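Local coordinates for protein putative sesquiterpene cyclase (Kitasatospora setae, PDB 4MC3) that catalyses the magnesium-dependent 1,11-cyclization of (2E,6E)-farnesyl diphosphate with water to (2Z,6E)-hedycaryol, releasing diphosphate, at residues A27-I32 and D45-T50; D169-R174 and V220-S225; R210-L215 and E262-T267. All coordinates share one frame; numbering follows the deposited sequence.

Interaction 1. Residues A27-I32 and D45-T50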
loop_
_atom_site.group_PDB
_atom_site.type_symbol
_atom_site.label_atom_id
_atom_site.label_comp_id
_atom_site.label_asym_id
_atom_site.label_seq_id
_atom_site.Cartn_x
_atom_site.Cartn_y
_atom_site.Cartn_z
ATOM N N ALA A 27 -3.073 16.028 13.834
ATOM C CA ALA A 27 -4.194 16.270 12.929
ATOM C C ALA A 27 -4.941 14.941 12.668
ATOM O O ALA A 27 -6.150 14.911 12.568
ATOM C CB ALA A 27 -3.736 16.879 11.640
ATOM N N MET A 28 -4.200 13.848 12.518
ATOM C CA MET A 28 -4.825 12.533 12.332
ATOM C C MET A 28 -5.754 12.177 13.479
ATOM O O MET A 28 -6.918 11.811 13.283
ATOM C CB MET A 28 -3.762 11.473 12.206
ATOM C CG MET A 28 -4.286 10.072 11.967
ATOM S SD MET A 28 -3.095 8.729 12.183
ATOM C CE MET A 28 -2.817 8.811 13.985
ATOM N N TRP A 29 -5.240 12.299 14.694
ATOM C CA TRP A 29 -6.012 11.975 15.891
ATOM C C TRP A 29 -7.229 12.854 16.070
ATOM O O TRP A 29 -8.280 12.403 16.515
ATOM C CB TRP A 29 -5.113 12.048 17.127
ATOM C CG TRP A 29 -4.511 10.802 17.368
ATOM C CD1 TRP A 29 -3.221 10.463 17.158
ATOM C CD2 TRP A 29 -5.190 9.615 17.745
ATOM N NE1 TRP A 29 -3.041 9.148 17.420
ATOM C CE2 TRP A 29 -4.240 8.598 17.791
ATOM C CE3 TRP A 29 -6.539 9.320 18.087
ATOM C CZ2 TRP A 29 -4.554 7.300 18.195
ATOM C CZ3 TRP A 29 -6.853 8.042 18.472
ATOM C CH2 TRP A 29 -5.864 7.039 18.522
ATOM N N GLU A 30 -7.087 14.120 15.770
ATOM C CA GLU A 30 -8.219 15.021 15.731
ATOM C C GLU A 30 -9.318 14.559 14.763
ATOM O O GLU A 30 -10.522 14.593 15.069
ATOM C CB GLU A 30 -7.649 16.348 15.357
ATOM C CG GLU A 30 -8.612 17.398 14.980
ATOM C CD GLU A 30 -8.343 18.654 15.746
ATOM O OE1 GLU A 30 -7.170 19.068 16.042
ATOM O OE2 GLU A 30 -9.376 19.191 16.065
ATOM N N TRP A 31 -8.901 14.078 13.599
ATOM C CA TRP A 31 -9.873 13.594 12.600
ATOM C C TRP A 31 -10.528 12.293 13.103
ATOM O O TRP A 31 -11.757 12.059 12.941
ATOM C CB TRP A 31 -9.170 13.424 11.257
ATOM C CG TRP A 31 -10.051 12.949 10.157
ATOM C CD1 TRP A 31 -10.843 13.716 9.363
ATOM C CD2 TRP A 31 -10.182 11.619 9.690
ATOM N NE1 TRP A 31 -11.504 12.945 8.452
ATOM C CE2 TRP A 31 -11.102 11.645 8.623
ATOM C CE3 TRP A 31 -9.605 10.394 10.048
ATOM C CZ2 TRP A 31 -11.458 10.496 7.941
ATOM C CZ3 TRP A 31 -9.952 9.281 9.361
ATOM C CH2 TRP A 31 -10.864 9.326 8.341
ATOM N N ILE A 32 -9.719 11.427 13.679
ATOM C CA ILE A 32 -10.198 10.187 14.267
ATOM C C ILE A 32 -11.260 10.484 15.325
ATOM O O ILE A 32 -12.338 9.867 15.344
ATOM C CB ILE A 32 -9.069 9.377 14.898
ATOM C CG1 ILE A 32 -8.173 8.750 13.804
ATOM C CG2 ILE A 32 -9.602 8.304 15.842
ATOM C CD1 ILE A 32 -6.815 8.305 14.333
ATOM N N ASP A 45 -6.877 2.470 21.996
ATOM C CA ASP A 45 -5.598 1.801 22.298
ATOM C C ASP A 45 -5.056 0.967 21.115
ATOM O O ASP A 45 -3.837 0.956 20.850
ATOM C CB ASP A 45 -5.707 0.914 23.549
ATOM C CG ASP A 45 -4.344 0.495 24.062
ATOM O OD1 ASP A 45 -3.537 1.390 24.416
ATOM O OD2 ASP A 45 -4.066 -0.724 24.100
ATOM N N ARG A 46 -5.948 0.246 20.430
ATOM C CA ARG A 46 -5.546 -0.510 19.222
ATOM C C ARG A 46 -4.986 0.481 18.188
ATOM O O ARG A 46 -3.913 0.253 17.641
ATOM C CB ARG A 46 -6.709 -1.334 18.615
ATOM C CG ARG A 46 -7.217 -2.469 19.520
ATOM C CD ARG A 46 -8.149 -3.456 18.814
ATOM N NE ARG A 46 -9.462 -2.876 18.505
ATOM C CZ ARG A 46 -10.557 -2.938 19.270
ATOM N NH1 ARG A 46 -10.556 -3.569 20.448
ATOM N NH2 ARG A 46 -11.678 -2.353 18.847
ATOM N N MET A 47 -5.700 1.583 17.965
ATOM C CA MET A 47 -5.244 2.631 17.034
ATOM C C MET A 47 -3.890 3.182 17.453
ATOM O O MET A 47 -2.984 3.258 16.643
ATOM C CB MET A 47 -6.277 3.752 16.871
ATOM C CG MET A 47 -5.894 4.784 15.792
ATOM S SD MET A 47 -5.900 4.183 14.083
ATOM C CE MET A 47 -7.679 4.305 13.674
ATOM N N ARG A 48 -3.736 3.533 18.729
ATOM C CA ARG A 48 -2.442 4.013 19.218
ATOM C C ARG A 48 -1.338 3.025 18.925
ATOM O O ARG A 48 -0.251 3.418 18.516
ATOM C CB ARG A 48 -2.451 4.270 20.738
ATOM C CG ARG A 48 -3.074 5.570 21.166
ATOM C CD ARG A 48 -2.903 5.762 22.677
ATOM N NE ARG A 48 -4.084 6.390 23.255
ATOM C CZ ARG A 48 -4.970 5.792 24.048
ATOM N NH1 ARG A 48 -4.836 4.517 24.419
ATOM N NH2 ARG A 48 -6.008 6.488 24.480
ATOM N N ARG A 49 -1.619 1.747 19.163
ATOM C CA ARG A 49 -0.636 0.692 19.031
ATOM C C ARG A 49 -0.328 0.287 17.586
ATOM O O ARG A 49 0.701 -0.331 17.333
ATOM C CB ARG A 49 -1.075 -0.535 19.853
ATOM C CG ARG A 49 -0.888 -0.328 21.353
ATOM C CD ARG A 49 -1.756 -1.249 22.198
ATOM N NE ARG A 49 -1.538 -2.667 21.907
ATOM C CZ ARG A 49 -2.498 -3.575 21.710
ATOM N NH1 ARG A 49 -3.791 -3.254 21.784
ATOM N NH2 ARG A 49 -2.157 -4.834 21.453
ATOM N N THR A 50 -1.186 0.653 16.632
ATOM C CA THR A 50 -0.917 0.280 15.232
ATOM C C THR A 50 0.239 1.086 14.642
ATOM O O THR A 50 0.822 0.664 13.660
ATOM C CB THR A 50 -2.114 0.506 14.283
ATOM O OG1 THR A 50 -2.356 1.912 14.086
ATOM C CG2 THR A 50 -3.341 -0.134 14.812
#
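Trp29, reaching out from helix 21-35, brings the six-membered end of its indole, CZ2 and CH2, up to Met47 and Arg48 of helix 41-50. The axes of the two short segments run roughly antiparallel, at 156°, but stay 12.6 Å apart, too far for backbones to touch, and large side chains must span the gap. A tryptophan suits such a place because its ring is long and rigid. The tight part lies on the inner side. CH2 of Trp29 comes to 3.5 Å from CG of Met47 as the two side chains slide past each other in opposite directions. With CG anti to the backbone N (chi1 -174°) and bends at the next two torsions, the methionine chain touches both the indole and Ile32. Ile32 meets it tip to tip, its CD1 3.9 Å from CG of Met47, and the same methyl also lies over one face of the Trp29 ring, toward the rim.

The outer side is looser and open to solvent. Here the aliphatic part of Arg48 crosses the indole at about a right angle, with its CG 3.7 Å from CZ2 of Trp29. The guanidinium turns to acids of its own helix: NH2 forms a salt bridge with OE2 of Glu41, and NH1 a weak one with OD1 of Asp45 at 3.4 Å. With an alanine at Trp29, a gap would probably open between the helices, and Met47 and the stem of Arg48 would lose their aromatic partner.

Helix 65-84 touches both partners, through Phe79 on Met47 and Lys73 on Trp31, while Met28 packs on helix 52-59. The contact thus joins two consecutive N-terminal helices at the edge of the all-helical terpene cyclase fold.

Interaction 2. Residues D169-R174 and V220-S225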
loop_
_atom_site.group_PDB
_atom_site.type_symbol
_atom_site.label_atom_id
_atom_site.label_comp_id
_atom_site.label_asym_id
_atom_site.label_seq_id
_atom_site.Cartn_x
_atom_site.Cartn_y
_atom_site.Cartn_z
ATOM N N ASP A 169 1.315 -17.835 -7.574
ATOM C CA ASP A 169 1.230 -16.790 -8.582
ATOM C C ASP A 169 -0.060 -15.962 -8.404
ATOM O O ASP A 169 0.000 -14.722 -8.410
ATOM C CB ASP A 169 1.397 -17.285 -10.032
ATOM C CG ASP A 169 0.459 -18.411 -10.430
ATOM O OD1 ASP A 169 -0.401 -18.879 -9.667
ATOM O OD2 ASP A 169 0.606 -18.863 -11.579
ATOM N N ASP A 170 -1.164 -16.627 -8.171
ATOM C CA ASP A 170 -2.416 -15.907 -7.963
ATOM C C ASP A 170 -2.350 -15.123 -6.654
ATOM O O ASP A 170 -2.903 -13.991 -6.546
ATOM C CB ASP A 170 -3.594 -16.872 -7.896
ATOM C CG ASP A 170 -3.909 -17.512 -9.248
ATOM O OD1 ASP A 170 -3.431 -17.055 -10.299
ATOM O OD2 ASP A 170 -4.602 -18.535 -9.247
ATOM N N TYR A 171 -1.743 -15.709 -5.621
ATOM C CA TYR A 171 -1.523 -14.990 -4.351
ATOM C C TYR A 171 -0.774 -13.697 -4.600
ATOM O O TYR A 171 -1.182 -12.616 -4.112
ATOM C CB TYR A 171 -0.823 -15.857 -3.303
ATOM C CG TYR A 171 -0.353 -15.073 -2.069
ATOM C CD1 TYR A 171 -1.241 -14.626 -1.125
ATOM C CD2 TYR A 171 0.976 -14.744 -1.901
ATOM C CE1 TYR A 171 -0.816 -13.922 -0.029
ATOM C CE2 TYR A 171 1.419 -14.042 -0.807
ATOM C CZ TYR A 171 0.511 -13.639 0.148
ATOM O OH TYR A 171 0.910 -12.908 1.241
ATOM N N LEU A 172 0.334 -13.738 -5.351
ATOM C CA LEU A 172 1.099 -12.497 -5.534
ATOM C C LEU A 172 0.298 -11.437 -6.311
ATOM O O LEU A 172 0.415 -10.238 -6.077
ATOM C CB LEU A 172 2.459 -12.737 -6.224
ATOM C CG LEU A 172 3.435 -13.672 -5.525
ATOM C CD1 LEU A 172 4.728 -13.841 -6.346
ATOM C CD2 LEU A 172 3.758 -13.134 -4.158
ATOM N N ASP A 173 -0.526 -11.885 -7.233
ATOM C CA ASP A 173 -1.331 -10.980 -8.043
ATOM C C ASP A 173 -2.273 -10.197 -7.135
ATOM O O ASP A 173 -2.502 -8.999 -7.401
ATOM C CB ASP A 173 -2.162 -11.749 -9.049
ATOM C CG ASP A 173 -1.372 -12.217 -10.264
ATOM O OD1 ASP A 173 -0.241 -11.742 -10.500
ATOM O OD2 ASP A 173 -1.961 -12.976 -11.079
ATOM N N ARG A 174 -2.829 -10.822 -6.120
ATOM C CA ARG A 174 -3.709 -10.142 -5.142
ATOM C C ARG A 174 -2.946 -9.436 -4.015
ATOM O O ARG A 174 -3.349 -8.317 -3.557
ATOM C CB ARG A 174 -4.806 -11.026 -4.620
ATOM C CG ARG A 174 -4.404 -12.039 -3.640
ATOM C CD ARG A 174 -5.683 -12.735 -3.120
ATOM N NE ARG A 174 -5.258 -13.852 -2.328
ATOM C CZ ARG A 174 -4.961 -15.061 -2.838
ATOM N NH1 ARG A 174 -4.543 -16.014 -2.035
ATOM N NH2 ARG A 174 -5.087 -15.312 -4.140
ATOM N N VAL A 220 8.362 -9.264 2.444
ATOM C CA VAL A 220 9.092 -9.038 3.703
ATOM C C VAL A 220 8.082 -9.088 4.855
ATOM O O VAL A 220 8.336 -9.754 5.877
ATOM C CB VAL A 220 9.888 -7.714 3.653
ATOM C CG1 VAL A 220 10.341 -7.278 5.052
ATOM C CG2 VAL A 220 11.022 -7.878 2.678
ATOM N N ASN A 221 6.943 -8.401 4.717
ATOM C CA ASN A 221 5.828 -8.461 5.694
ATOM C C ASN A 221 5.432 -9.917 5.977
ATOM O O ASN A 221 5.281 -10.283 7.127
ATOM C CB ASN A 221 4.624 -7.598 5.274
ATOM C CG ASN A 221 3.418 -7.721 6.203
ATOM O OD1 ASN A 221 2.617 -8.651 6.080
ATOM N ND2 ASN A 221 3.250 -6.751 7.105
ATOM N N ASP A 222 5.323 -10.747 4.946
ATOM C CA ASP A 222 4.901 -12.132 5.106
ATOM C C ASP A 222 5.902 -12.878 6.004
ATOM O O ASP A 222 5.509 -13.663 6.866
ATOM C CB ASP A 222 4.777 -12.857 3.757
ATOM C CG ASP A 222 3.546 -12.507 2.973
ATOM O OD1 ASP A 222 2.750 -11.633 3.359
ATOM O OD2 ASP A 222 3.362 -13.147 1.895
ATOM N N VAL A 223 7.184 -12.657 5.774
ATOM C CA VAL A 223 8.217 -13.336 6.559
ATOM C C VAL A 223 8.147 -12.939 8.037
ATOM O O VAL A 223 8.236 -13.807 8.929
ATOM C CB VAL A 223 9.622 -13.100 5.980
ATOM C CG1 VAL A 223 10.716 -13.625 6.905
ATOM C CG2 VAL A 223 9.753 -13.732 4.590
ATOM N N PHE A 224 8.009 -11.644 8.287
ATOM C CA PHE A 224 7.816 -11.133 9.669
ATOM C C PHE A 224 6.480 -11.500 10.329
ATOM O O PHE A 224 6.368 -11.425 11.542
ATOM C CB PHE A 224 8.065 -9.620 9.759
ATOM C CG PHE A 224 9.529 -9.242 9.688
ATOM C CD1 PHE A 224 10.106 -8.755 8.527
ATOM C CD2 PHE A 224 10.339 -9.370 10.818
ATOM C CE1 PHE A 224 11.459 -8.408 8.473
ATOM C CE2 PHE A 224 11.692 -9.035 10.772
ATOM C CZ PHE A 224 12.250 -8.558 9.594
ATOM N N SER A 225 5.488 -11.893 9.531
ATOM C CA SER A 225 4.143 -12.201 9.963
ATOM C C SER A 225 3.915 -13.682 10.227
ATOM O O SER A 225 2.931 -14.039 10.878
ATOM C CB SER A 225 3.144 -11.778 8.867
ATOM O OG SER A 225 2.952 -10.397 8.877
#
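The NXXXSXXXE motif of class I terpene cyclases begins on helix 204-225, and its second residue, Asp222, is gripped here by Tyr171 of helix 168-178. The contact is a single buried hydrogen bond: Tyr171 OH donates to Asp222 OD2 at 2.5 Å, a short bond. The oxygen is met on its syn side, with the hydroxyl 18° out of the carboxylate plane, and it sits at the edge of the phenol ring, near the ring plane. Ring and carboxylate planes are turned 39° apart. The two side chains come from opposite directions; CG of Tyr171 stands anti to its own backbone N (chi1 170°), which sends the long ring across toward helix 204-225. Tyrosine suits the place because its ring spans the distance between the helices and delivers a hydroxyl at the far end. The ring also packs on Ala238 and Ile241 of helix 238-246.

Asp222 has further partners. OD2 also accepts from the backbone N of Ala238, while OD1 forms a salt bridge with NH2 of Arg175, probably a substrate-binding residue. Next to it in sequence, Asn221 touches the bound nerolidol and, with Ser225, is expected to bind magnesium. Ser225 OG donates to Asn221 O at 2.9 Å, from above the carbonyl plane.

Chemically, two donors on OD2 and an arginine on OD1 should fix the carboxylate's rotation. Asp222 is then probably a second-shell residue behind Arg175, and Tyr171 stands one step further back, steadying the aspartate.

Interaction 3. Residues R210-L215 and E262-T267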
loop_
_atom_site.group_PDB
_atom_site.type_symbol
_atom_site.label_atom_id
_atom_site.label_comp_id
_atom_site.label_asym_id
_atom_site.label_seq_id
_atom_site.Cartn_x
_atom_site.Cartn_y
_atom_site.Cartn_z
ATOM N N ARG A 210 5.929 -0.498 -9.681
ATOM C CA ARG A 210 4.844 -0.507 -8.688
ATOM C C ARG A 210 4.630 -1.963 -8.195
ATOM O O ARG A 210 4.547 -2.207 -6.999
ATOM C CB ARG A 210 3.554 0.043 -9.313
ATOM C CG ARG A 210 2.297 0.042 -8.453
ATOM C CD ARG A 210 1.045 0.571 -9.146
ATOM N NE ARG A 210 1.272 1.952 -9.533
ATOM C CZ ARG A 210 1.419 2.428 -10.792
ATOM N NH1 ARG A 210 1.260 1.686 -11.851
ATOM N NH2 ARG A 210 1.705 3.719 -10.949
ATOM N N ARG A 211 4.535 -2.916 -9.102
ATOM C CA ARG A 211 4.326 -4.305 -8.720
ATOM C C ARG A 211 5.478 -4.856 -7.925
ATOM O O ARG A 211 5.282 -5.461 -6.841
ATOM C CB ARG A 211 4.045 -5.187 -9.953
ATOM C CG ARG A 211 4.015 -6.678 -9.575
ATOM C CD ARG A 211 3.685 -7.542 -10.785
ATOM N NE ARG A 211 3.918 -8.938 -10.442
ATOM C CZ ARG A 211 3.001 -9.869 -10.199
ATOM N NH1 ARG A 211 1.713 -9.622 -10.266
ATOM N NH2 ARG A 211 3.428 -11.095 -9.919
ATOM N N ALA A 212 6.708 -4.660 -8.393
ATOM C CA ALA A 212 7.851 -5.202 -7.698
ATOM C C ALA A 212 8.070 -4.575 -6.359
ATOM O O ALA A 212 8.430 -5.264 -5.374
ATOM C CB ALA A 212 9.099 -5.085 -8.556
ATOM N N GLY A 213 7.888 -3.253 -6.260
ATOM C CA GLY A 213 8.040 -2.599 -4.993
ATOM C C GLY A 213 6.997 -3.084 -4.003
ATOM O O GLY A 213 7.294 -3.351 -2.814
ATOM N N ALA A 214 5.747 -3.193 -4.479
ATOM C CA ALA A 214 4.633 -3.642 -3.614
ATOM C C ALA A 214 4.924 -5.072 -3.130
ATOM O O ALA A 214 4.682 -5.387 -1.956
ATOM C CB ALA A 214 3.283 -3.562 -4.301
ATOM N N LEU A 215 5.434 -5.920 -4.007
ATOM C CA LEU A 215 5.703 -7.304 -3.664
ATOM C C LEU A 215 6.923 -7.444 -2.768
ATOM O O LEU A 215 6.916 -8.291 -1.867
ATOM C CB LEU A 215 5.818 -8.191 -4.892
ATOM C CG LEU A 215 4.470 -8.450 -5.603
ATOM C CD1 LEU A 215 4.721 -9.328 -6.828
ATOM C CD2 LEU A 215 3.340 -9.022 -4.699
ATOM N N GLU A 262 14.672 -10.896 -3.154
ATOM C CA GLU A 262 15.797 -10.366 -3.867
ATOM C C GLU A 262 15.439 -10.131 -5.322
ATOM O O GLU A 262 15.818 -9.115 -5.915
ATOM C CB GLU A 262 17.037 -11.277 -3.699
ATOM C CG GLU A 262 17.628 -11.227 -2.290
ATOM C CD GLU A 262 17.832 -9.788 -1.761
ATOM O OE1 GLU A 262 18.693 -9.070 -2.353
ATOM O OE2 GLU A 262 17.141 -9.396 -0.755
ATOM N N ALA A 263 14.695 -11.048 -5.932
ATOM C CA ALA A 263 14.202 -10.852 -7.271
ATOM C C ALA A 263 13.384 -9.558 -7.432
ATOM O O ALA A 263 13.515 -8.829 -8.448
ATOM C CB ALA A 263 13.395 -12.066 -7.723
ATOM N N GLN A 264 12.519 -9.285 -6.454
ATOM C CA GLN A 264 11.755 -8.047 -6.525
ATOM C C GLN A 264 12.646 -6.810 -6.471
ATOM O O GLN A 264 12.382 -5.841 -7.206
ATOM C CB GLN A 264 10.633 -7.944 -5.463
ATOM C CG GLN A 264 9.644 -9.094 -5.409
ATOM C CD GLN A 264 9.136 -9.428 -6.778
ATOM O OE1 GLN A 264 8.613 -8.583 -7.510
ATOM N NE2 GLN A 264 9.324 -10.678 -7.167
ATOM N N LEU A 265 13.633 -6.840 -5.579
ATOM C CA LEU A 265 14.608 -5.763 -5.487
ATOM C C LEU A 265 15.290 -5.490 -6.814
ATOM O O LEU A 265 15.383 -4.326 -7.241
ATOM C CB LEU A 265 15.649 -5.996 -4.401
ATOM C CG LEU A 265 16.757 -4.947 -4.384
ATOM C CD1 LEU A 265 16.242 -3.536 -4.119
ATOM C CD2 LEU A 265 17.781 -5.410 -3.344
ATOM N N HIS A 266 15.794 -6.542 -7.447
ATOM C CA HIS A 266 16.480 -6.361 -8.712
ATOM C C HIS A 266 15.546 -5.903 -9.825
ATOM O O HIS A 266 15.938 -5.103 -10.666
ATOM C CB HIS A 266 17.288 -7.599 -9.050
ATOM C CG HIS A 266 18.502 -7.736 -8.172
ATOM N ND1 HIS A 266 19.647 -7.000 -8.379
ATOM C CD2 HIS A 266 18.711 -8.443 -7.035
ATOM C CE1 HIS A 266 20.529 -7.285 -7.438
ATOM N NE2 HIS A 266 19.984 -8.156 -6.607
ATOM N N THR A 267 14.267 -6.303 -9.749
ATOM C CA THR A 267 13.247 -5.806 -10.649
ATOM C C THR A 267 12.965 -4.295 -10.423
ATOM O O THR A 267 12.751 -3.547 -11.396
ATOM C CB THR A 267 11.960 -6.649 -10.522
ATOM O OG1 THR A 267 12.262 -8.032 -10.807
ATOM C CG2 THR A 267 10.919 -6.208 -11.475
#
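Gln264 and Thr267 of helix 250-282 close on Ala212 and Leu215 of helix 204-225, where the short segment axes are 8.3 Å apart and run at 145° to each other. This is close, roughly antiparallel helix packing within the all-helical class I terpene cyclase fold, on the same helix that carries the start of the NXXXSXXXE motif. The small side chain of Ala212 permits the approach: its CA atom is 5.0 Å from CA of Gln264.

Along the second segment, Gln264 comes first and carries most of the contact. Its CB lies 3.5 Å from the backbone O of Ala212, and the chain then bends at chi2 (-48°), bringing OE1 in beside Ala212 and Leu215. OE1 is 3.7 Å from CB of Ala212 and 3.8 Å from CB of Leu215; these are van der Waals contacts. NE2 makes a weak hydrogen bond to the backbone O of Leu260. Further on, Thr267 packs its CG2 methyl 3.6 Å from CB of Ala212, while OG1 donates to Ala263 O at 2.8 Å. A threonine suits this spot, since its methyl serves the interface and its hydroxyl is satisfied within its own helix.

Beyond the pair, Gln264 also touches His216 and Leu219 of helix 204-225, and Thr267 touches Lys208. Leu215 and Ala214 pack on Met176, so helix 204-225 touches both helices 168-178 and 250-282, which also meet each other through Leu172 and Leu260.

In the fold
From the N terminus, interaction 1 closes first, joining neighbouring helices 21-35 and 41-50, with twelve residues between the contacting segments, before either other contact opens. It stands apart, its nearest atoms about 10 Å from interaction 2 and about 17 Å from interaction 3, and lies across the chain's centre from interaction 3. Interactions 2 and 3 close longer loops that cross: the chain passes 169-174, then 210-215, then 220-225, then 262-267. Both use helix 204-225, tying it to helix 168-178 on one hand and helix 250-282 on the other. They touch directly through a salt bridge, Asp173 OD1 to Arg211 NH1 at 2.9 Å, and through Leu172 packing against Leu215.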